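Local coordinates for protein aspartate aminotransferase, cytoplasmic (Schizosaccharomyces pombe 972h-, PDB 6JPK) that catalyses the pyridoxal 5'-phosphate-dependent exchange of an amino group between L-aspartate and 2-oxoglutarate, giving oxaloacetate and L-glutamate, at residues A314-E317 with Q318-T322. The protein carries 1 engineered substitution. Sequence-based numbering, arbitrary orientation.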
loop_
_atom_site.group_PDB
_atom_site.type_symbol
_atom_site.label_atom_id
_atom_site.label_comp_id
_atom_site.label_asym_id
_atom_site.label_seq_id
_atom_site.Cartn_x
_atom_site.Cartn_y
_atom_site.Cartn_z
ATOM N N ALA A 314 -9.837 -18.682 -19.360
ATOM C CA ALA A 314 -10.035 -20.128 -19.349
ATOM C C ALA A 314 -8.798 -20.860 -18.833
ATOM O O ALA A 314 -8.915 -21.865 -18.122
ATOM C CB ALA A 314 -10.394 -20.624 -20.754
ATOM N N GLU A 315 -7.606 -20.392 -19.206
ATOM C CA GLU A 315 -6.388 -21.031 -18.715
ATOM C C GLU A 315 -6.202 -20.786 -17.225
ATOM O O GLU A 315 -5.746 -21.674 -16.498
ATOM C CB GLU A 315 -5.185 -20.538 -19.520
ATOM C CG GLU A 315 -5.288 -20.987 -20.997
ATOM C CD GLU A 315 -4.287 -20.323 -21.922
ATOM O OE1 GLU A 315 -3.290 -19.770 -21.418
ATOM O OE2 GLU A 315 -4.491 -20.381 -23.165
ATOM N N TRP A 316 -6.566 -19.593 -16.750
ATOM C CA TRP A 316 -6.542 -19.337 -15.313
ATOM C C TRP A 316 -7.468 -20.298 -14.574
ATOM O O TRP A 316 -7.103 -20.823 -13.512
ATOM C CB TRP A 316 -6.915 -17.878 -15.034
ATOM C CG TRP A 316 -7.021 -17.506 -13.568
ATOM C CD1 TRP A 316 -6.117 -17.784 -12.570
ATOM C CD2 TRP A 316 -8.084 -16.761 -12.946
ATOM N NE1 TRP A 316 -6.565 -17.265 -11.367
ATOM C CE2 TRP A 316 -7.765 -16.636 -11.574
ATOM C CE3 TRP A 316 -9.277 -16.193 -13.420
ATOM C CZ2 TRP A 316 -8.592 -15.959 -10.668
ATOM C CZ3 TRP A 316 -10.108 -15.522 -12.508
ATOM C CH2 TRP A 316 -9.758 -15.422 -11.151
ATOM N N GLU A 317 -8.659 -20.561 -15.128
ATOM C CA GLU A 317 -9.578 -21.501 -14.484
ATOM C C GLU A 317 -8.976 -22.899 -14.394
ATOM O O GLU A 317 -9.204 -23.615 -13.408
ATOM C CB GLU A 317 -10.916 -21.551 -15.230
ATOM C CG GLU A 317 -11.819 -20.342 -14.955
ATOM C CD GLU A 317 -13.117 -20.403 -15.746
ATOM O OE1 GLU A 317 -13.059 -20.699 -16.969
ATOM O OE2 GLU A 317 -14.190 -20.168 -15.140
ATOM N N GLN A 318 -8.210 -23.308 -15.415
ATOM C CA GLN A 318 -7.443 -24.550 -15.310
ATOM C C GLN A 318 -6.442 -24.500 -14.156
ATOM O O GLN A 318 -6.265 -25.493 -13.443
ATOM C CB GLN A 318 -6.714 -24.848 -16.625
ATOM C CG GLN A 318 -7.628 -25.345 -17.718
ATOM C CD GLN A 318 -8.524 -26.471 -17.230
ATOM O OE1 GLN A 318 -8.044 -27.520 -16.788
ATOM N NE2 GLN A 318 -9.838 -26.246 -17.282
ATOM N N ASP A 319 -5.746 -23.373 -13.978
ATOM C CA ASP A 319 -4.809 -23.259 -12.859
ATOM C C ASP A 319 -5.530 -23.327 -11.507
ATOM O O ASP A 319 -5.012 -23.918 -10.552
ATOM C CB ASP A 319 -4.005 -21.958 -12.955
ATOM C CG ASP A 319 -3.152 -21.859 -14.239
ATOM O OD1 ASP A 319 -2.953 -22.868 -14.955
ATOM O OD2 ASP A 319 -2.669 -20.743 -14.528
ATOM N N LEU A 320 -6.708 -22.704 -11.398
ATOM C CA LEU A 320 -7.510 -22.813 -10.177
ATOM C C LEU A 320 -7.894 -24.263 -9.894
ATOM O O LEU A 320 -7.833 -24.723 -8.745
ATOM C CB LEU A 320 -8.773 -21.952 -10.299
ATOM C CG LEU A 320 -8.519 -20.455 -10.473
ATOM C CD1 LEU A 320 -9.806 -19.698 -10.785
ATOM C CD2 LEU A 320 -7.854 -19.900 -9.217
ATOM N N LYS A 321 -8.302 -24.992 -10.933
ATOM C CA LYS A 321 -8.591 -26.415 -10.779
ATOM C C LYS A 321 -7.372 -27.184 -10.276
ATOM O O LYS A 321 -7.494 -28.040 -9.392
ATOM C CB LYS A 321 -9.080 -26.986 -12.110
ATOM C CG LYS A 321 -9.345 -28.478 -12.093
ATOM C CD LYS A 321 -9.924 -28.939 -13.428
ATOM C CE LYS A 321 -10.292 -30.412 -13.399
ATOM N NZ LYS A 321 -10.491 -30.933 -14.779
ATOM N N THR A 322 -6.191 -26.889 -10.827
ATOM C CA THR A 322 -4.965 -27.541 -10.372
ATOM C C THR A 322 -4.755 -27.350 -8.876
ATOM O O THR A 322 -4.535 -28.323 -8.141
ATOM C CB THR A 322 -3.755 -27.004 -11.142
ATOM O OG1 THR A 322 -3.876 -27.372 -12.521
ATOM C CG2 THR A 322 -2.457 -27.609 -10.582
HETATM O O HOH W 1 -10.743 -23.730 -18.552
#
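Trp316 and Leu320 make an i to i+4 CH-pi contact one turn apart on the long helix 310-340, on the face turned into the protein. Leu320 CD1 is 3.9 Å from the centroid of the six-membered ring of Trp316 and 17° off its normal, so this methyl lies over the face. The second branch meets the pyrrole side, where Leu320 CD2 is 3.6 Å from Trp316 NE1. CB of Trp316 points away from the following turn, and with CG anti to the backbone N (chi1 176°) the indole reaches back to Leu320. The buried indole N-H is satisfied by Asn256 O, and Leu230, Ile306 and Leu307 pack against the Trp316 side chain. With an alanine in place of Trp316, the leucine methyls would probably lose their aromatic surface and Asn256 O this donor.

The backbone beneath is regular: Leu320 N donates to Trp316 O at 2.9 Å with an N-H...O angle of 160°, one of five successive i to i+4 bonds, from Gln318 N to Thr322 N. On the exposed side, a water donates to Ala314 O (2.6 Å) and accepts from Gln318 NE2 (3.0 Å), giving that carbonyl a second donor besides Gln318 N. Asp319 OD2 accepts a hydrogen bond from Ala52 N of helix 51-62, whereas Glu315 takes one from Gln311 through OE2 and forms a salt bridge with Lys55 through OE1.

Leu320 lies about 8 Å, side chain to side chain, from Lys255, probably the cofactor-attachment lysine, unmodified here, consistent with an amphipathic helix packing near the pyridoxal-phosphate site of this aminotransferase family.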